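Glycerol kinase, putative (Plasmodium falciparum, PDB 2W40) probably catalyses the ATP-dependent phosphorylation of glycerol to sn-glycerol 3-phosphate. Local coordinates at residues C[11-16]-C[82-87]; C[104-109]-C[268-273]; C[135-140]-C[187-192]; C[288-293]-C[308-313]; C[350-355]-C[364-369]. All coordinates share one frame; numbering follows the deposited sequence.

Contact 1: C[11-16]-C[82-87]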
# COMPACT_ATOMS: atom_id res chain seq x y z
N GLN C 11 26.92 16.41 3.25
CA GLN C 11 26.16 16.01 4.39
C GLN C 11 24.70 15.95 3.88
O GLN C 11 24.01 16.97 3.80
CB GLN C 11 26.35 17.01 5.57
CG GLN C 11 25.96 16.46 6.94
CD GLN C 11 24.53 15.88 6.95
OE1 GLN C 11 23.56 16.62 6.96
NE2 GLN C 11 24.44 14.56 6.75
N SER C 12 24.33 14.77 3.43
CA SER C 12 23.07 14.55 2.74
C SER C 12 21.98 14.13 3.70
O SER C 12 22.18 13.98 4.92
CB SER C 12 23.30 13.56 1.58
OG SER C 12 22.22 13.55 0.70
N THR C 13 20.76 13.99 3.17
CA THR C 13 19.60 13.69 4.08
C THR C 13 19.78 12.36 4.77
O THR C 13 19.52 12.27 5.97
CB THR C 13 18.30 13.67 3.30
OG1 THR C 13 18.17 14.93 2.61
CG2 THR C 13 17.10 13.59 4.23
N GLN C 14 20.13 11.31 4.03
CA GLN C 14 20.19 9.92 4.60
C GLN C 14 21.56 9.46 5.11
O GLN C 14 21.65 8.48 5.80
CB GLN C 14 19.63 8.92 3.58
CG GLN C 14 18.12 9.17 3.24
CD GLN C 14 17.62 8.35 2.15
OE1 GLN C 14 17.56 8.79 1.00
NE2 GLN C 14 17.30 7.13 2.46
N SER C 15 22.62 10.16 4.64
CA SER C 15 23.98 9.81 4.94
C SER C 15 24.90 11.01 4.74
O SER C 15 24.55 12.02 4.19
CB SER C 15 24.49 8.63 4.11
OG SER C 15 24.74 9.03 2.75
N THR C 16 26.09 10.88 5.31
CA THR C 16 27.16 11.84 5.19
C THR C 16 28.18 11.14 4.29
O THR C 16 28.58 9.99 4.58
CB THR C 16 27.75 12.20 6.57
OG1 THR C 16 26.71 12.76 7.43
CG2 THR C 16 28.93 13.19 6.42
N THR C 82 28.85 20.92 1.30
CA THR C 82 27.50 21.00 0.78
C THR C 82 26.59 20.13 1.58
O THR C 82 27.06 19.24 2.30
CB THR C 82 27.51 20.69 -0.76
OG1 THR C 82 26.27 21.08 -1.30
CG2 THR C 82 27.85 19.24 -1.07
N ASN C 83 25.30 20.40 1.51
CA ASN C 83 24.41 19.83 2.52
C ASN C 83 22.97 19.85 2.14
O ASN C 83 22.54 20.69 1.36
CB ASN C 83 24.49 20.73 3.78
CG ASN C 83 24.11 22.20 3.45
OD1 ASN C 83 24.90 22.93 2.80
ND2 ASN C 83 22.91 22.69 4.00
N GLN C 84 22.22 18.89 2.68
CA GLN C 84 20.78 18.90 2.69
C GLN C 84 20.34 20.30 3.22
O GLN C 84 20.82 20.76 4.30
CB GLN C 84 20.27 17.79 3.63
CG GLN C 84 20.89 17.75 5.01
CD GLN C 84 20.04 17.06 6.09
OE1 GLN C 84 18.81 17.10 6.04
NE2 GLN C 84 20.71 16.52 7.10
N ARG C 85 19.49 20.95 2.46
CA ARG C 85 19.05 22.30 2.74
C ARG C 85 17.85 22.25 3.76
O ARG C 85 17.32 21.15 4.01
CB ARG C 85 18.69 22.97 1.47
CG ARG C 85 19.85 23.06 0.46
CD ARG C 85 19.45 23.54 -0.98
NE ARG C 85 18.44 22.63 -1.47
CZ ARG C 85 17.63 22.87 -2.50
NH1 ARG C 85 17.81 23.96 -3.25
NH2 ARG C 85 16.59 22.08 -2.73
N GLU C 86 17.42 23.44 4.24
CA GLU C 86 16.23 23.69 5.04
C GLU C 86 16.28 23.11 6.47
O GLU C 86 15.82 23.71 7.40
CB GLU C 86 14.95 23.28 4.36
CG GLU C 86 14.63 23.98 3.03
CD GLU C 86 15.17 23.26 1.80
OE1 GLU C 86 15.51 22.05 1.88
OE2 GLU C 86 15.24 23.89 0.70
N THR C 87 16.82 21.92 6.57
CA THR C 87 17.01 21.25 7.85
C THR C 87 17.69 22.26 8.78
O THR C 87 18.64 22.94 8.41
CB THR C 87 17.91 20.04 7.64
OG1 THR C 87 17.20 19.12 6.80
CG2 THR C 87 18.27 19.37 9.00

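Contact 2: C[104-109]-C[268-273]. With EDO (1,2-ethanediol), chain B.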
# COMPACT_ATOMS: atom_id res chain seq x y z
N VAL C 104 14.18 18.13 10.02
CA VAL C 104 14.62 17.93 8.62
C VAL C 104 13.65 18.64 7.70
O VAL C 104 12.44 18.90 8.03
CB VAL C 104 14.78 16.40 8.32
CG1 VAL C 104 15.31 16.07 6.96
CG2 VAL C 104 15.77 15.77 9.33
N TRP C 105 14.14 18.91 6.50
CA TRP C 105 13.30 19.54 5.42
C TRP C 105 11.98 18.78 5.21
O TRP C 105 11.02 19.34 4.79
CB TRP C 105 14.17 19.74 4.17
CG TRP C 105 14.68 18.50 3.54
CD1 TRP C 105 15.88 17.91 3.79
CD2 TRP C 105 14.08 17.73 2.47
NE1 TRP C 105 16.07 16.82 2.95
CE2 TRP C 105 14.99 16.68 2.13
CE3 TRP C 105 12.92 17.89 1.68
CZ2 TRP C 105 14.69 15.72 1.09
CZ3 TRP C 105 12.66 17.00 0.66
CH2 TRP C 105 13.53 15.92 0.38
N LEU C 106 12.05 17.46 5.27
CA LEU C 106 10.90 16.54 5.09
C LEU C 106 9.85 16.55 6.23
O LEU C 106 8.74 16.00 6.05
CB LEU C 106 11.40 15.11 4.90
CG LEU C 106 11.95 14.74 3.52
CD1 LEU C 106 12.71 13.36 3.58
CD2 LEU C 106 10.76 14.74 2.43
N ASP C 107 10.17 17.19 7.35
CA ASP C 107 9.25 17.26 8.49
C ASP C 107 8.06 18.12 8.07
O ASP C 107 8.21 19.15 7.46
CB ASP C 107 9.98 17.90 9.70
CG ASP C 107 9.17 17.89 10.99
OD1 ASP C 107 9.43 17.02 11.86
OD2 ASP C 107 8.29 18.76 11.05
N THR C 108 6.89 17.70 8.51
CA THR C 108 5.67 18.46 8.21
C THR C 108 4.78 18.77 9.42
O THR C 108 3.57 19.06 9.26
CB THR C 108 4.80 17.67 7.19
OG1 THR C 108 4.53 16.34 7.65
CG2 THR C 108 5.47 17.63 5.82
N ARG C 109 5.36 18.76 10.62
CA ARG C 109 4.61 18.99 11.84
C ARG C 109 4.02 20.39 11.86
O ARG C 109 3.09 20.67 12.68
CB ARG C 109 5.50 18.79 13.12
CG ARG C 109 6.31 19.94 13.55
CD ARG C 109 7.39 19.58 14.57
NE ARG C 109 8.36 18.62 14.17
CZ ARG C 109 9.19 18.05 15.00
NH1 ARG C 109 9.16 18.32 16.32
NH2 ARG C 109 10.04 17.16 14.57
N TYR C 268 18.25 13.34 -8.89
CA TYR C 268 17.48 12.29 -8.32
C TYR C 268 18.27 11.77 -7.11
O TYR C 268 19.36 11.18 -7.23
CB TYR C 268 17.26 11.13 -9.31
CG TYR C 268 16.43 11.51 -10.53
CD1 TYR C 268 15.13 11.13 -10.66
CD2 TYR C 268 16.99 12.13 -11.62
CE1 TYR C 268 14.40 11.44 -11.75
CE2 TYR C 268 16.18 12.48 -12.76
CZ TYR C 268 14.94 12.10 -12.83
OH TYR C 268 14.23 12.41 -14.01
N GLY C 269 17.69 11.93 -5.95
CA GLY C 269 18.28 11.54 -4.70
C GLY C 269 17.17 11.17 -3.68
O GLY C 269 16.15 10.64 -4.06
N THR C 270 17.41 11.48 -2.40
CA THR C 270 16.32 11.37 -1.41
C THR C 270 15.04 12.05 -1.87
O THR C 270 13.94 11.46 -1.74
CB THR C 270 16.82 11.98 -0.09
OG1 THR C 270 18.01 11.30 0.38
CG2 THR C 270 15.82 11.93 1.00
N GLY C 271 15.15 13.25 -2.38
CA GLY C 271 14.09 13.89 -3.20
C GLY C 271 14.56 14.06 -4.63
O GLY C 271 15.66 13.68 -4.97
N VAL C 272 13.77 14.73 -5.45
CA VAL C 272 14.13 15.06 -6.79
C VAL C 272 14.01 16.58 -6.87
O VAL C 272 13.02 17.18 -6.45
CB VAL C 272 13.21 14.36 -7.80
CG1 VAL C 272 13.42 14.93 -9.24
CG2 VAL C 272 13.54 12.83 -7.67
N PHE C 273 15.03 17.23 -7.44
CA PHE C 273 15.09 18.70 -7.49
C PHE C 273 15.52 19.19 -8.88
O PHE C 273 16.63 18.92 -9.30
CB PHE C 273 16.01 19.24 -6.43
CG PHE C 273 15.63 18.74 -5.05
CD1 PHE C 273 14.66 19.42 -4.31
CD2 PHE C 273 16.10 17.58 -4.55
CE1 PHE C 273 14.22 18.92 -3.11
CE2 PHE C 273 15.70 17.16 -3.29
CZ PHE C 273 14.72 17.82 -2.64
C1 EDO B . 7.49 11.91 9.05
O1 EDO B . 6.26 11.00 9.40
C2 EDO B . 7.75 12.80 7.74
O2 EDO B . 7.36 14.20 7.37

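Contact 3: C[135-140]-C[187-192]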
# COMPACT_ATOMS: atom_id res chain seq x y z
N ASN C 135 5.36 27.59 3.60
CA ASN C 135 5.26 26.17 3.40
C ASN C 135 5.84 25.42 4.59
O ASN C 135 6.38 26.04 5.49
CB ASN C 135 5.90 25.80 2.05
CG ASN C 135 7.37 26.16 1.99
OD1 ASN C 135 8.13 25.90 3.01
ND2 ASN C 135 7.83 26.67 0.82
N THR C 136 5.72 24.11 4.56
CA THR C 136 6.23 23.27 5.64
C THR C 136 7.69 22.90 5.48
O THR C 136 8.26 22.19 6.36
CB THR C 136 5.44 21.96 5.82
OG1 THR C 136 5.59 21.24 4.61
CG2 THR C 136 3.92 22.23 6.05
N TYR C 137 8.26 23.36 4.37
CA TYR C 137 9.52 22.84 3.75
C TYR C 137 10.74 23.69 4.24
O TYR C 137 11.78 23.12 4.68
CB TYR C 137 9.32 22.95 2.24
CG TYR C 137 10.50 22.62 1.35
CD1 TYR C 137 11.46 21.64 1.71
CD2 TYR C 137 10.56 23.17 0.12
CE1 TYR C 137 12.54 21.33 0.78
CE2 TYR C 137 11.61 22.90 -0.73
CZ TYR C 137 12.56 21.95 -0.43
OH TYR C 137 13.57 21.70 -1.35
N PHE C 138 10.63 25.03 4.10
CA PHE C 138 11.68 25.98 4.54
C PHE C 138 11.91 26.01 6.02
O PHE C 138 11.15 25.45 6.74
CB PHE C 138 11.46 27.31 3.91
CG PHE C 138 11.91 27.41 2.45
CD1 PHE C 138 12.03 26.29 1.64
CD2 PHE C 138 12.31 28.64 1.96
CE1 PHE C 138 12.50 26.42 0.31
CE2 PHE C 138 12.76 28.79 0.63
CZ PHE C 138 12.79 27.67 -0.19
N SER C 139 13.01 26.61 6.47
CA SER C 139 13.40 26.48 7.89
C SER C 139 12.45 27.23 8.84
O SER C 139 12.29 26.80 10.00
CB SER C 139 14.81 27.04 8.12
OG SER C 139 15.74 26.42 7.27
N ALA C 140 11.90 28.36 8.35
CA ALA C 140 11.31 29.38 9.27
C ALA C 140 10.21 28.78 10.17
O ALA C 140 10.19 29.05 11.37
CB ALA C 140 10.72 30.54 8.51
N ALA C 187 21.01 30.35 2.85
CA ALA C 187 20.21 31.42 3.47
C ALA C 187 18.88 31.59 2.73
O ALA C 187 17.86 31.97 3.34
CB ALA C 187 20.95 32.75 3.58
N SER C 188 18.87 31.35 1.42
CA SER C 188 17.66 31.55 0.58
C SER C 188 16.55 30.47 0.84
O SER C 188 15.45 30.59 0.33
CB SER C 188 18.06 31.58 -0.88
OG SER C 188 18.22 30.27 -1.41
N ARG C 189 16.95 29.44 1.67
CA ARG C 189 16.11 28.29 1.95
C ARG C 189 15.44 28.38 3.32
O ARG C 189 14.85 27.42 3.84
CB ARG C 189 16.90 27.02 1.85
CG ARG C 189 17.68 26.91 0.56
CD ARG C 189 16.85 27.09 -0.69
NE ARG C 189 15.88 25.99 -0.87
CZ ARG C 189 15.28 25.63 -2.00
NH1 ARG C 189 15.42 26.34 -3.13
NH2 ARG C 189 14.54 24.54 -2.03
N THR C 190 15.60 29.53 3.93
CA THR C 190 15.19 29.71 5.34
C THR C 190 13.81 30.40 5.53
O THR C 190 13.20 30.25 6.64
CB THR C 190 16.26 30.56 6.11
OG1 THR C 190 16.28 31.88 5.56
CG2 THR C 190 17.66 29.90 6.22
N LEU C 191 13.37 31.17 4.51
CA LEU C 191 12.16 32.01 4.55
C LEU C 191 12.45 33.32 5.35
O LEU C 191 11.53 34.04 5.70
CB LEU C 191 10.94 31.28 5.06
CG LEU C 191 9.81 31.00 4.09
CD1 LEU C 191 8.74 29.96 4.61
CD2 LEU C 191 9.22 32.26 3.74
N LEU C 192 13.76 33.54 5.69
CA LEU C 192 14.21 34.70 6.46
C LEU C 192 15.05 35.72 5.67
O LEU C 192 15.35 36.79 6.22
CB LEU C 192 14.97 34.32 7.72
CG LEU C 192 14.28 33.33 8.60
CD1 LEU C 192 15.30 32.94 9.68
CD2 LEU C 192 12.97 33.92 9.15

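Contact 4: C[288-293]-C[308-313]. With EDO (1,2-ethanediol), chain D.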
# COMPACT_ATOMS: atom_id res chain seq x y z
N GLY C 288 3.79 27.63 -9.05
CA GLY C 288 4.24 26.75 -8.03
C GLY C 288 5.69 26.41 -7.92
O GLY C 288 6.04 25.49 -7.21
N LEU C 289 6.56 27.13 -8.60
CA LEU C 289 7.98 26.93 -8.49
C LEU C 289 8.55 27.98 -7.51
O LEU C 289 7.98 29.04 -7.25
CB LEU C 289 8.59 27.05 -9.90
CG LEU C 289 8.09 26.03 -10.97
CD1 LEU C 289 8.83 26.12 -12.28
CD2 LEU C 289 8.25 24.53 -10.48
N ILE C 290 9.66 27.63 -6.90
CA ILE C 290 10.32 28.52 -5.91
C ILE C 290 11.46 29.31 -6.57
O ILE C 290 12.24 28.74 -7.34
CB ILE C 290 10.90 27.66 -4.77
CG1 ILE C 290 9.79 27.03 -3.88
CG2 ILE C 290 11.94 28.48 -3.89
CD1 ILE C 290 10.28 26.21 -2.79
N THR C 291 11.52 30.60 -6.30
CA THR C 291 12.66 31.46 -6.73
C THR C 291 13.79 31.32 -5.73
O THR C 291 13.54 31.53 -4.54
CB THR C 291 12.22 32.94 -6.75
OG1 THR C 291 11.08 33.03 -7.54
CG2 THR C 291 13.32 33.87 -7.26
N THR C 292 14.96 30.90 -6.16
CA THR C 292 16.08 30.70 -5.27
C THR C 292 17.39 31.27 -5.89
O THR C 292 17.39 31.77 -7.01
CB THR C 292 16.20 29.19 -4.91
OG1 THR C 292 17.08 29.03 -3.82
CG2 THR C 292 16.72 28.37 -6.19
N ILE C 293 18.40 31.31 -5.09
CA ILE C 293 19.71 31.75 -5.53
C ILE C 293 20.39 30.50 -6.17
O ILE C 293 20.38 29.41 -5.52
CB ILE C 293 20.63 32.23 -4.41
CG1 ILE C 293 20.08 33.44 -3.66
CG2 ILE C 293 22.04 32.46 -4.99
CD1 ILE C 293 19.96 34.63 -4.45
N GLU C 308 13.01 26.64 -9.10
CA GLU C 308 13.20 25.27 -8.62
C GLU C 308 11.86 24.58 -8.37
O GLU C 308 10.92 25.14 -7.78
CB GLU C 308 13.95 25.21 -7.27
CG GLU C 308 14.01 23.80 -6.61
CD GLU C 308 14.87 23.67 -5.35
OE1 GLU C 308 15.88 24.43 -5.23
OE2 GLU C 308 14.54 22.80 -4.53
N GLY C 309 11.83 23.33 -8.81
CA GLY C 309 10.77 22.36 -8.56
C GLY C 309 11.28 21.28 -7.69
O GLY C 309 12.23 20.60 -8.02
N SER C 310 10.66 21.16 -6.51
CA SER C 310 11.09 20.23 -5.46
C SER C 310 10.08 19.10 -5.27
O SER C 310 8.91 19.36 -5.22
CB SER C 310 11.24 20.99 -4.12
OG SER C 310 11.88 22.29 -4.23
N ILE C 311 10.57 17.87 -5.17
CA ILE C 311 9.77 16.66 -4.95
C ILE C 311 10.33 15.96 -3.70
O ILE C 311 11.55 15.61 -3.65
CB ILE C 311 9.83 15.65 -6.13
CG1 ILE C 311 9.20 16.30 -7.38
CG2 ILE C 311 9.21 14.32 -5.78
CD1 ILE C 311 9.36 15.49 -8.64
N GLY C 312 9.46 15.70 -2.73
CA GLY C 312 9.96 15.21 -1.48
C GLY C 312 10.13 13.70 -1.42
O GLY C 312 11.04 13.19 -0.79
N THR C 313 9.21 12.96 -2.06
CA THR C 313 9.29 11.48 -2.01
C THR C 313 9.94 10.96 -3.28
O THR C 313 9.31 11.03 -4.34
CB THR C 313 7.91 10.81 -1.83
OG1 THR C 313 7.32 11.29 -0.62
CG2 THR C 313 8.10 9.25 -1.79
C1 EDO D . 5.95 29.98 -5.10
O1 EDO D . 5.48 29.84 -6.46
C2 EDO D . 5.87 28.69 -4.33
O2 EDO D . 6.30 28.87 -3.05

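Contact 5: C[350-355]-C[364-369]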
# COMPACT_ATOMS: atom_id res chain seq x y z
N PRO C 350 3.07 9.39 -4.21
CA PRO C 350 4.11 9.28 -3.16
C PRO C 350 4.16 10.66 -2.42
O PRO C 350 4.80 11.68 -2.92
CB PRO C 350 5.43 9.04 -3.97
CG PRO C 350 5.01 8.91 -5.42
CD PRO C 350 3.69 9.70 -5.49
N ALA C 351 3.35 10.75 -1.39
CA ALA C 351 3.03 12.06 -0.70
C ALA C 351 3.20 11.85 0.81
O ALA C 351 2.44 12.36 1.60
CB ALA C 351 1.66 12.64 -1.04
N PHE C 352 4.25 11.12 1.18
CA PHE C 352 4.43 10.77 2.59
C PHE C 352 4.56 12.03 3.45
O PHE C 352 4.12 12.06 4.62
CB PHE C 352 5.61 9.90 2.83
CG PHE C 352 5.52 8.54 2.26
CD1 PHE C 352 4.82 7.55 2.90
CD2 PHE C 352 6.14 8.23 1.01
CE1 PHE C 352 4.73 6.31 2.39
CE2 PHE C 352 6.04 7.03 0.51
CZ PHE C 352 5.31 6.06 1.18
N SER C 353 5.21 13.06 2.90
CA SER C 353 5.31 14.40 3.58
C SER C 353 4.53 15.47 2.85
O SER C 353 4.93 16.62 2.80
CB SER C 353 6.73 14.70 3.91
OG SER C 353 7.41 14.90 2.79
N GLY C 354 3.38 15.12 2.27
CA GLY C 354 2.62 16.07 1.47
C GLY C 354 3.15 16.09 0.04
O GLY C 354 4.07 15.35 -0.35
N LEU C 355 2.50 16.88 -0.77
CA LEU C 355 2.98 17.25 -2.10
C LEU C 355 3.69 18.60 -2.06
O LEU C 355 3.16 19.58 -1.51
CB LEU C 355 1.85 17.33 -3.13
CG LEU C 355 1.26 15.97 -3.46
CD1 LEU C 355 -0.00 16.12 -4.27
CD2 LEU C 355 2.31 14.94 -4.07
N ALA C 364 -1.95 16.38 1.73
CA ALA C 364 -1.79 15.11 1.00
C ALA C 364 -1.06 14.11 1.88
O ALA C 364 -0.09 14.44 2.54
CB ALA C 364 -1.05 15.34 -0.31
N ARG C 365 -1.44 12.84 1.71
CA ARG C 365 -0.71 11.72 2.32
C ARG C 365 -0.47 10.69 1.25
O ARG C 365 -1.14 10.68 0.19
CB ARG C 365 -1.55 11.16 3.46
CG ARG C 365 -1.87 12.13 4.59
CD ARG C 365 -0.68 12.50 5.31
NE ARG C 365 -1.06 13.35 6.45
CZ ARG C 365 -1.04 14.67 6.46
NH1 ARG C 365 -0.55 15.32 5.45
NH2 ARG C 365 -1.41 15.35 7.55
N ALA C 366 0.46 9.77 1.48
CA ALA C 366 0.80 8.77 0.47
C ALA C 366 -0.36 7.80 0.36
O ALA C 366 -0.96 7.37 1.36
CB ALA C 366 2.12 8.05 0.81
N SER C 367 -0.75 7.52 -0.90
CA SER C 367 -1.97 6.77 -1.23
C SER C 367 -1.65 5.79 -2.35
O SER C 367 -0.91 6.09 -3.26
CB SER C 367 -3.01 7.74 -1.75
OG SER C 367 -3.16 8.77 -0.76
N ILE C 368 -2.20 4.57 -2.27
CA ILE C 368 -2.06 3.53 -3.32
C ILE C 368 -3.43 3.14 -3.82
O ILE C 368 -4.34 2.92 -3.00
CB ILE C 368 -1.32 2.25 -2.80
CG1 ILE C 368 0.01 2.58 -2.18
CG2 ILE C 368 -1.05 1.26 -3.96
CD1 ILE C 368 0.79 1.47 -1.53
N TYR C 369 -3.60 3.14 -5.14
CA TYR C 369 -4.86 2.83 -5.77
C TYR C 369 -4.72 1.69 -6.77
O TYR C 369 -3.66 1.47 -7.32
CB TYR C 369 -5.36 4.04 -6.58
CG TYR C 369 -5.51 5.26 -5.76
CD1 TYR C 369 -6.69 5.48 -5.06
CD2 TYR C 369 -4.49 6.23 -5.64
CE1 TYR C 369 -6.87 6.62 -4.26
CE2 TYR C 369 -4.74 7.42 -4.87
CZ TYR C 369 -5.87 7.54 -4.15
OH TYR C 369 -6.07 8.66 -3.39

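Contact 1: C[11-16]-C[82-87]
The amide end of Gln11 lies against that of Gln84, and the two side chains meet through a single, nearly linear bond. Gln84 NE2 donates to Gln11 OE1 at 2.9 Å with an N-H...O angle of 175°; the donor lies in the carbonyl plane on a lone pair of OE1, and the acceptor lies in the amide plane of Gln84. Even so, the two amide planes are turned 65° apart. Gln11 reaches this position because its CG is anti to the backbone N (chi1 -161°) and the chain then bends at chi2.

Both amides are held at their other ends as well. Gln11 NE2 donates to Thr16 OG1 at 3.0 Å and to the carbonyl oxygen of Ser12, while Gln84 OE1 accepts from Thr87 OG1 at 2.7 Å, from above its carbonyl plane. These bonds would disfavour a flip of either amide: turning Gln11 over, for example, would set OE1 against Ser12 O and NE2 against Gln84 NE2.

Beneath the side chains, the backbone pairs as parallel strands. Gln11 N donates to Thr82 O at 3.0 Å and Gln84 N to Gln11 O at 2.9 Å, a bridge centred on Gln11 and Asn83 in the mixed sheet of the N-terminal FGGY domain. The turn between strands 3-11 and 15-21 starts here, consistent with the phosphate-binding hairpin of the sugar kinase/Hsp70/actin superfamily. Thr13 packs its OG1 3.7 Å from Gln84 CB, but its main polar partner is Trp105 NE1. Beyond Gln84, Arg85 N and Glu86 OE1 are hydrogen-bonded to the bound glycerol.

Contact 2: C[104-109]-C[268-273]
Trp105 CG stands between its own backbone N and carbonyl carbon (chi1 63°), which sends the indole toward segment 268-273; Phe273 CG lies anti to its carbonyl carbon (chi1 -55°), and its ring arrives from the opposite direction. They meet as an offset edge-to-face pair. The edge of Phe273 is directed at the face of the six-membered ring of Trp105, with centroids 5.6 Å apart and planes at 69°, and the closest carbons are Trp105 CH2 and Phe273 CZ at 3.8 Å.

Gly271 comes to the indole edge, its CA 4.2 Å from Trp105 CH2. Thr270 adds its methyl, CG2 lying 4.0 Å from Trp105 CZ2. The other branch of Thr270, OG1, is hydrogen-bonded to Gln14, as Trp105 NE1 is to Thr13 OG1. Leu106 CD1 extends the apolar patch to Thr270 CG2 at 4.3 Å.

Farther along the loop, Asp107 OD2 accepts from Arg109 N at 3.0 Å, an Asx turn, and the same carboxylate is gripped side-on by the Arg109 guanidinium in a salt bridge.

Segment 104-109 belongs to the N-terminal FGGY domain and segment 268-273 to the C-terminal one, so the contact bridges the interdomain cleft typical of FGGY kinases. It lies beside both sites: Thr270 binds ADP in another structure of this protein, and the side chain of Trp105 comes about 4 Å from bound glycerol.

Contact 3: C[135-140]-C[187-192]
Two loops of the N-terminal FGGY domain meet beside the glycerol pocket: segment 135-140 leads into helix 140-149, while segment 187-192 opens with a type I turn from Ala187 to Thr190. Phe138 and Arg189 make the largest contributions. The Phe138 ring lies with one face over the backbone of Arg189, whose CA makes a CH-pi contact 3.9 Å from the ring centroid and 20° off the normal. The side chain of Arg189, bent at chi2 and chi3, curls back along the same ring, so that Phe138 CZ sits over a face of the guanidinium, 3.6 Å from Arg189 NE, with the two planes 40° apart.

Tyr137 meets the guanidinium at its edge, the two planes almost perpendicular at 88°. Arg189 NH2 gives Tyr137 OH only a weak, bent hydrogen bond of 3.1 Å; the hydroxyl is also hydrogen-bonded to glycerol. The stronger partners of the arginine are Glu86 and Glu308, which form salt bridges with it and probably stabilise its positive charge.

Asn135 OD1 fixes the first loop by accepting from two backbone nitrogens, each at 2.9 Å: Tyr137 N closes an Asx turn, and Phe138 N, one residue farther on, an Asx motif. At the base of the Phe138 side chain, Leu191 CD1 lies 3.9 Å from Phe138 CB, and Leu191 CB packs 3.5 Å from Ala140 CB.

Helix 123-130 covers Leu191 through Ile126 and Thr130, while strand 290-295 reaches Phe138 through Ile290. The contact thus lies between the start of helix 140-149 and an edge strand of the C-terminal domain sheet.

Contact 4: C[288-293]-C[308-313]
Glu308 and Thr292 approach obliquely, the methyl of the threonine packing against the carboxylate with Thr292 CG2 4.1 Å from Glu308 OE1. Glu308 leaves the backbone with CG anti to the N (chi1 172°) and stays extended beyond it, which carries the carboxylate along the sheet face to Ser310 and Thr292. There OE2 accepts from Ser310 OG at 2.7 Å, on the anti side and somewhat out of the carboxylate plane, whereas the polar partners of OE1 are arginines from outside the two segments. Thr292 offers Glu308 its methyl because OG1 is anti to the backbone N (chi1 -167°), where Ser188 is its main polar partner.

Leu289 turns CD2 toward the neighbouring strand and rests it 3.8 Å from Gly309 CA. Ile290, whose side chain shares a face of the sheet with that of Glu308, brings CD1 no nearer than 4.5 Å to Ser310 OG. At the segment end, Leu289 O accepts from an ethanediol, O1 lying 2.7 Å away.

The backbones of Ile290 and Glu308 form an antiparallel hydrogen-bonded pair, Ile290 N to Glu308 O at 2.9 Å and Glu308 N to Ile290 O at 2.8 Å. The short strand segments are strongly turned against each other, at 108°, while the hairpin pairing continues beyond Ile290 with backbone bonding between Thr292 and Ala306.

On that buried face, Glu308 OE1 makes a salt bridge with Arg85 besides the one to Arg189. With Ser310 on OE2 as well, the carboxylate is probably kept ionised, a negative group of the C-terminal domain that binds two arginines of the N-terminal domain near glycerol.

Contact 5: C[350-355]-C[364-369]
One face of the Phe352 ring is covered by the methyl of Ala366, which stands over the ring centre. The CB of Ala366 is 3.5 Å from the ring centroid and 15° off the normal, a close CH-pi contact in which all six ring carbons share. The ring also meets Trp320, with planes at about 40°, and Phe373 of the second subunit. With CG anti to its carbonyl carbon (chi1 -66°), Phe352 can reach Ala366 although its CB bond points away from segment 364-369.

Ala351 and Ala364 meet by their methyls, CB to CB at 3.9 Å, while Leu355 places CG 4.0 Å from Ala364 CB. The alanine methyls are consistent with the close backbone approach. Ala351 O receives a CA-H...O contact from Arg365 CA at 3.3 Å, and Ala364 O receives one from Gly354 CA, also at 3.3 Å.

The loop 350-355 makes a type I turn from Ala351 to Gly354, closed by Gly354 N to Ala351 O at 3.0 Å. It follows strand 347-349, which pairs with strand 366-371 in a two-stranded antiparallel sheet of the C-terminal FGGY domain. At the second strand this sheet continues into the other subunit, for Ala366 and Ile368 form an antiparallel ladder with a strand of that chain.

Arg365 turns back on its own segment: NH1 donates to Ala364 O at 3.1 Å from above the carbonyl plane and also to Ser362 O, while NH2 forms a salt bridge with Glu111. Helix 482-500 borders Ala364 through Leu500.

Contacts 1, 2, 3 and 4 line the bound glycerol, with side chains approaching it to about 4 Å (Thr13, Trp105), 3 Å (Tyr137) and 5 Å (Glu308). Thr13 OG1 lies 2.8 Å from Trp105 NE1 and Gln14 OE1 2.6 Å from Thr270 OG1, joining contact 1 to contact 2 at the ADP site. Glu86 OE2 of contact 1 meets Arg189 NE of contact 3 at 2.7 Å; Arg189 NH1 reaches Glu308 OE1 of contact 4 at 2.9 Å, so the charge network crosses between the domains. Contacts 2 and 4 share a sheet through Val272 O and Ile311 N, 2.8 Å apart. Contact 5, centred about 22 Å from the centre of contact 1, stands at the subunit interface and touches contact 4 through Thr313 and Phe352.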